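Local coordinates for DUF6836 domain-containing protein (Clostridium leptum, PDB 4PW1) that is of unknown function but folds into a nine-stranded antiparallel sheet flanked by helices, with two sequence ranges of the DUF6836 family, at residues G60-D64 against E65-P69; E134-E137 against K138-D142; L201-I204 against W205-L209. One frame throughout, in Å; residues are numbered along the deposited sequence.

Interaction 1 (G60-D64 against E65-P69)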
# COMPACT_ATOMS: atom_id res chain seq x y z
N GLY B 60 3.03 8.03 26.62
CA GLY B 60 2.25 7.60 27.80
C GLY B 60 3.08 7.56 29.07
O GLY B 60 4.29 7.82 29.04
N SER B 61 2.46 7.24 30.19
CA SER B 61 3.18 7.23 31.47
C SER B 61 3.48 5.83 32.01
O SER B 61 4.01 5.72 33.12
CB SER B 61 2.32 7.94 32.50
OG SER B 61 1.07 7.28 32.56
N TRP B 62 3.15 4.77 31.28
CA TRP B 62 3.32 3.43 31.85
C TRP B 62 4.77 3.21 32.28
O TRP B 62 5.72 3.60 31.58
CB TRP B 62 2.96 2.31 30.86
CG TRP B 62 1.60 2.44 30.27
CD1 TRP B 62 0.44 1.96 30.76
CD2 TRP B 62 1.28 3.15 29.06
NE1 TRP B 62 -0.60 2.27 29.90
CE2 TRP B 62 -0.09 3.01 28.86
CE3 TRP B 62 2.04 3.87 28.13
CZ2 TRP B 62 -0.75 3.60 27.77
CZ3 TRP B 62 1.41 4.43 27.04
CH2 TRP B 62 0.02 4.31 26.88
N THR B 63 4.94 2.52 33.39
CA THR B 63 6.27 2.16 33.88
C THR B 63 6.78 0.88 33.21
O THR B 63 6.02 0.15 32.53
CB THR B 63 6.22 1.88 35.38
OG1 THR B 63 5.38 0.73 35.59
CG2 THR B 63 5.67 3.10 36.15
N ASP B 64 8.04 0.58 33.46
CA ASP B 64 8.65 -0.64 32.94
C ASP B 64 7.96 -1.88 33.50
O ASP B 64 7.75 -2.86 32.80
CB ASP B 64 10.16 -0.66 33.26
CG ASP B 64 10.95 0.28 32.35
OD1 ASP B 64 10.41 0.81 31.37
OD2 ASP B 64 12.13 0.49 32.57
N GLU B 65 7.60 -1.82 34.77
CA GLU B 65 6.90 -2.91 35.41
C GLU B 65 5.58 -3.20 34.70
O GLU B 65 5.23 -4.35 34.50
CB GLU B 65 6.66 -2.60 36.89
CG GLU B 65 5.84 -3.71 37.53
CD GLU B 65 5.75 -3.68 39.06
OE1 GLU B 65 6.23 -2.73 39.69
OE2 GLU B 65 5.14 -4.64 39.60
N GLU B 66 4.87 -2.17 34.26
CA GLU B 66 3.62 -2.39 33.48
C GLU B 66 3.89 -2.81 32.02
O GLU B 66 3.19 -3.64 31.47
CB GLU B 66 2.77 -1.12 33.48
CG GLU B 66 2.48 -0.54 34.86
CD GLU B 66 1.82 0.86 34.90
OE1 GLU B 66 2.34 1.88 34.42
OE2 GLU B 66 0.73 0.94 35.49
N LEU B 67 4.91 -2.25 31.38
CA LEU B 67 5.14 -2.55 29.95
C LEU B 67 5.89 -3.87 29.69
O LEU B 67 5.60 -4.54 28.71
CB LEU B 67 5.93 -1.43 29.29
CG LEU B 67 5.16 -0.10 29.26
CD1 LEU B 67 6.05 0.97 28.65
CD2 LEU B 67 3.84 -0.26 28.48
N TYR B 68 6.87 -4.21 30.53
CA TYR B 68 7.75 -5.37 30.25
C TYR B 68 6.98 -6.65 29.97
O TYR B 68 7.21 -7.28 28.97
CB TYR B 68 8.76 -5.59 31.39
CG TYR B 68 10.10 -4.93 31.14
CD1 TYR B 68 10.18 -3.58 30.80
CD2 TYR B 68 11.27 -5.65 31.26
CE1 TYR B 68 11.38 -2.96 30.57
CE2 TYR B 68 12.49 -5.04 31.06
CZ TYR B 68 12.55 -3.71 30.73
OH TYR B 68 13.75 -3.13 30.49
N PRO B 69 5.97 -6.97 30.79
CA PRO B 69 5.21 -8.16 30.49
C PRO B 69 4.45 -8.13 29.17
O PRO B 69 4.07 -9.18 28.68
CB PRO B 69 4.20 -8.26 31.64
CG PRO B 69 4.80 -7.44 32.76
CD PRO B 69 5.54 -6.34 32.07

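Interaction 2 (E134-E137 against K138-D142)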
# COMPACT_ATOMS: atom_id res chain seq x y z
N GLU B 134 3.08 24.32 6.43
CA GLU B 134 3.60 25.49 7.12
C GLU B 134 4.73 25.08 8.08
O GLU B 134 5.76 25.71 8.12
CB GLU B 134 2.47 26.24 7.88
CG GLU B 134 1.52 27.05 6.99
CD GLU B 134 0.18 27.41 7.66
OE1 GLU B 134 -0.06 27.08 8.84
OE2 GLU B 134 -0.66 28.04 6.98
N ASP B 135 4.51 24.01 8.84
CA ASP B 135 5.52 23.54 9.80
C ASP B 135 6.80 23.14 9.02
O ASP B 135 7.93 23.41 9.48
CB ASP B 135 5.03 22.32 10.59
CG ASP B 135 4.05 22.67 11.71
OD1 ASP B 135 3.71 23.83 11.90
OD2 ASP B 135 3.61 21.75 12.41
N TRP B 136 6.60 22.50 7.87
CA TRP B 136 7.69 22.01 7.05
C TRP B 136 8.53 23.17 6.53
O TRP B 136 9.77 23.09 6.51
CB TRP B 136 7.19 21.15 5.89
CG TRP B 136 8.29 20.50 5.07
CD1 TRP B 136 9.27 19.67 5.54
CD2 TRP B 136 8.51 20.59 3.65
NE1 TRP B 136 10.08 19.26 4.54
CE2 TRP B 136 9.66 19.82 3.37
CE3 TRP B 136 7.87 21.26 2.61
CZ2 TRP B 136 10.17 19.68 2.08
CZ3 TRP B 136 8.38 21.12 1.32
CH2 TRP B 136 9.52 20.34 1.07
N GLU B 137 7.86 24.21 6.05
CA GLU B 137 8.56 25.37 5.51
C GLU B 137 9.33 26.07 6.62
O GLU B 137 10.44 26.52 6.39
CB GLU B 137 7.59 26.32 4.80
CG GLU B 137 7.17 25.73 3.46
CD GLU B 137 6.02 26.45 2.81
OE1 GLU B 137 5.87 27.67 3.01
OE2 GLU B 137 5.25 25.78 2.09
N LYS B 138 8.75 26.13 7.81
CA LYS B 138 9.47 26.71 8.94
C LYS B 138 10.72 25.86 9.23
O LYS B 138 11.81 26.39 9.42
CB LYS B 138 8.56 26.81 10.17
CG LYS B 138 9.24 27.39 11.40
CD LYS B 138 9.93 28.73 11.11
CE LYS B 138 10.38 29.45 12.38
NZ LYS B 138 11.29 28.59 13.20
N PHE B 139 10.56 24.54 9.26
CA PHE B 139 11.70 23.65 9.44
C PHE B 139 12.77 23.89 8.37
O PHE B 139 13.96 24.00 8.72
CB PHE B 139 11.26 22.18 9.47
CG PHE B 139 12.40 21.20 9.40
CD1 PHE B 139 13.12 20.88 10.54
CD2 PHE B 139 12.75 20.61 8.22
CE1 PHE B 139 14.18 19.98 10.49
CE2 PHE B 139 13.79 19.70 8.16
CZ PHE B 139 14.51 19.39 9.30
N LEU B 140 12.38 23.96 7.10
CA LEU B 140 13.36 24.19 6.05
C LEU B 140 14.12 25.51 6.24
O LEU B 140 15.32 25.57 5.96
CB LEU B 140 12.75 24.20 4.66
CG LEU B 140 12.08 22.92 4.17
CD1 LEU B 140 11.43 23.20 2.81
CD2 LEU B 140 13.05 21.75 4.09
N SER B 141 13.45 26.54 6.74
CA SER B 141 14.14 27.81 6.98
C SER B 141 15.01 27.77 8.24
O SER B 141 15.93 28.57 8.36
CB SER B 141 13.13 28.97 7.12
OG SER B 141 12.52 28.92 8.41
N ASP B 142 14.72 26.87 9.18
CA ASP B 142 15.47 26.81 10.43
C ASP B 142 15.53 25.38 10.96
O ASP B 142 14.80 25.00 11.90
CB ASP B 142 14.83 27.75 11.44
CG ASP B 142 15.67 27.91 12.71
OD1 ASP B 142 16.84 27.42 12.77
OD2 ASP B 142 15.16 28.51 13.66

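Interaction 3 (L201-I204 against W205-L209)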
# COMPACT_ATOMS: atom_id res chain seq x y z
N LEU B 201 19.17 9.16 13.29
CA LEU B 201 18.68 10.53 13.49
C LEU B 201 19.08 11.45 12.36
O LEU B 201 18.25 12.22 11.85
CB LEU B 201 19.17 11.12 14.84
CG LEU B 201 18.71 10.42 16.11
CD1 LEU B 201 19.38 11.08 17.32
CD2 LEU B 201 17.20 10.47 16.21
N TYR B 202 20.35 11.40 11.96
CA TYR B 202 20.79 12.25 10.86
C TYR B 202 19.97 11.92 9.58
O TYR B 202 19.51 12.81 8.88
CB TYR B 202 22.30 12.10 10.59
CG TYR B 202 22.70 12.94 9.42
CD1 TYR B 202 22.98 14.29 9.57
CD2 TYR B 202 22.69 12.41 8.13
CE1 TYR B 202 23.25 15.09 8.47
CE2 TYR B 202 22.94 13.20 7.02
CZ TYR B 202 23.22 14.53 7.20
OH TYR B 202 23.51 15.33 6.13
N THR B 203 19.80 10.64 9.27
CA THR B 203 19.11 10.28 8.03
C THR B 203 17.67 10.81 8.03
O THR B 203 17.19 11.33 7.04
CB THR B 203 19.09 8.76 7.85
OG1 THR B 203 20.42 8.30 7.73
CG2 THR B 203 18.32 8.34 6.58
N ILE B 204 17.00 10.70 9.16
CA ILE B 204 15.63 11.16 9.26
C ILE B 204 15.56 12.67 9.02
O ILE B 204 14.74 13.17 8.23
CB ILE B 204 15.03 10.76 10.64
CG1 ILE B 204 14.90 9.24 10.74
CG2 ILE B 204 13.69 11.39 10.84
CD1 ILE B 204 14.69 8.75 12.16
N TRP B 205 16.45 13.40 9.69
CA TRP B 205 16.50 14.83 9.54
C TRP B 205 16.81 15.23 8.11
O TRP B 205 16.15 16.12 7.54
CB TRP B 205 17.56 15.35 10.52
CG TRP B 205 17.81 16.77 10.55
CD1 TRP B 205 17.12 17.72 11.25
CD2 TRP B 205 18.85 17.45 9.86
NE1 TRP B 205 17.70 18.96 11.07
CE2 TRP B 205 18.76 18.82 10.21
CE3 TRP B 205 19.89 17.04 9.02
CZ2 TRP B 205 19.68 19.76 9.76
CZ3 TRP B 205 20.77 18.00 8.52
CH2 TRP B 205 20.66 19.33 8.89
N GLU B 206 17.83 14.60 7.53
CA GLU B 206 18.27 14.94 6.19
C GLU B 206 17.17 14.65 5.13
O GLU B 206 17.02 15.41 4.17
CB GLU B 206 19.54 14.18 5.81
CG GLU B 206 20.12 14.61 4.47
CD GLU B 206 21.25 13.71 4.02
OE1 GLU B 206 20.89 12.55 3.74
OE2 GLU B 206 22.46 14.11 3.98
N LEU B 207 16.44 13.57 5.28
CA LEU B 207 15.36 13.31 4.35
C LEU B 207 14.31 14.40 4.37
O LEU B 207 13.89 14.89 3.29
CB LEU B 207 14.67 12.02 4.66
CG LEU B 207 15.45 10.82 4.17
CD1 LEU B 207 14.87 9.59 4.85
CD2 LEU B 207 15.42 10.75 2.66
N VAL B 208 13.91 14.83 5.56
CA VAL B 208 12.91 15.87 5.63
C VAL B 208 13.46 17.19 5.06
O VAL B 208 12.75 18.00 4.44
CB VAL B 208 12.38 16.05 7.06
CG1 VAL B 208 11.39 17.20 7.14
CG2 VAL B 208 11.70 14.79 7.50
N LEU B 209 14.76 17.42 5.26
CA LEU B 209 15.35 18.67 4.84
C LEU B 209 15.52 18.73 3.34
O LEU B 209 15.35 19.79 2.74
CB LEU B 209 16.72 18.83 5.49
CG LEU B 209 17.52 20.07 5.18
CD1 LEU B 209 16.82 21.30 5.69
CD2 LEU B 209 18.91 19.95 5.80

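Interaction 1 (G60-D64 against E65-P69)
Thr63 and Glu66 clasp each other in a capping box at the start of the short helix 64-67. Thr63 is the N-cap: its OG1 accepts from Glu66 N at 3.2 Å, and Glu66 in turn accepts at OE1 from Thr63 N at 2.9 Å, with an N-H...O angle of 162°. The carboxylate uses the anti lone pair of OE1, the one turned away from its other oxygen. Both side chains adopt torsions suited to this exchange. Thr63 OG1 sits between its own backbone N and carbonyl carbon (chi1 64°), which turns the hydroxyl to the amide of Glu66, while Glu66 CG lies beside its backbone N (chi1 -53°) and the extended chain beyond it runs back past the hydroxyl. Glu66 CG therefore comes within 3.2 Å of Thr63 OG1 on its way to the amide. Two backbone N-H groups of the helix entrance are thereby given side-chain acceptors, and the first backbone turn closes with Leu67 N bonded to Thr63 O. On another side of the turn, Leu67 lays CD2 against Trp62 CB at 3.6 Å, the two side chains crossing at about a right angle. The indole extends from the turn to strand 80-89, where its NE1 donates to Thr89 O and Leu88 touches both Trp62 and Leu67. Asp64 and Tyr68 run side by side in the same direction. Their polar ends turn to helix 44-58, where Asp64 OD1 forms a salt bridge with Arg55 and Tyr68 OH bonds to Glu44. Along their flanks, Tyr68 CE1 rests 3.7 Å from Asp64 CG.

Interaction 2 (E134-E137 against K138-D142)
Lys138 O is gripped twice, by Ser141 OG at 2.8 Å and by Asp142 N at 3.0 Å, in the last turn of helix 122-141. The hydroxyl of Ser141 stands between its own backbone N and carbonyl carbon, a setting that turns OG back to the preceding turn. It meets the oxygen well off the carbonyl direction, with a C=O...O angle of 124°. Upstream, the regular i to i+4 pattern joins the two halves, from Lys138 N on Glu134 O to Ser141 N on Glu137 O. Between side chains the main meeting is Leu140 with Trp136. Leu140 CD1 stands over one face of the indole, 3.7 Å from the centroid of the six-membered ring and 5° off its normal, a CH-pi contact. Leu140 CD2 reaches Trp136 NE1 at 3.9 Å. Trp136 CG is anti to the backbone N (chi1 -175°), which swings the ring forward along the helix to the leucine. The indole N-H donates to Val208 O of helix 198-210, and Phe213 meets the ring edge-to-face. Phe139 points to the same helix and to helix 173-190, its ring meeting Trp205 and Phe178. Lys138 NZ and Asp142 OD2 form a long salt bridge. The chemistry is thus divided: within the helix apolar and CH-pi packing holds the indole, its N-H being used by the neighbouring helix, whereas the Lys138 carbonyl, accepting from two donors, ties down the turn where the chain leaves the helix.

Interaction 3 (L201-I204 against W205-L209)
Helix 198-210, packed against helices 122-141 and 173-190 and strand 233-239, carries an i to i+4 tyrosine-glutamate pair on its outer side. Tyr202 OH donates to Glu206 OE2 at 2.7 Å. The hydroxyl meets that oxygen from above the carboxylate, 44° out of its plane, while OE2 itself lies near the plane of the phenol ring, at its edge. In both residues CG lies opposite the backbone N (chi1 177° in Tyr202), and with the glutamate chain extended this brings phenol and carboxylate together one turn apart. Glu206 CB passes 3.7 Å from Tyr202 CE2. The other side of the phenol ring approaches Trp205 at an oblique tilt, planes 47° apart, with Tyr202 CE1 lying 3.8 Å from Trp205 CZ3. The far end of that indole bonds through NE1 to Pro143 O, beyond the end of helix 122-141. Thr203 and Leu207 run alongside each other, Thr203 CG2 lying 4.1 Å from Leu207 CD1, and Thr203 OG1 bonds to Tyr252 OH. Backbone bonds from Trp205 N to Leu201 O through Val208 N to Ile204 O keep the turns regular. With exposed Tyr202 and its partner Glu206 on one side, and buried Ile204, Leu207 and Val208 on the other, where they meet Met234 of strand 233-239 and, for Ile204 and Val208, helix 173-190, the arrangement is that of an amphipathic alpha-helix.

In the fold
Each contact is local and lies within one continuous stretch, a helix cap in interaction 1 and successive helical turns in interactions 2 and 3; none closes a long loop, and the three follow in series without nesting or crossing. Interaction 1 comes first, in the loop after helix 44-58 that opens helix 64-67, its side chains resting on helix 44-58 and strand 80-89. Interaction 2 ends helix 122-141, after the first five strands of the sheet; interaction 3 lies in helix 198-210, just before strand 214-218. Interactions 2 and 3 touch, the two helices packing through Phe139 and Leu140 against Val208 and Leu209. Interaction 1 sits across the chain's centre from both, its centre 35 Å from that of interaction 2.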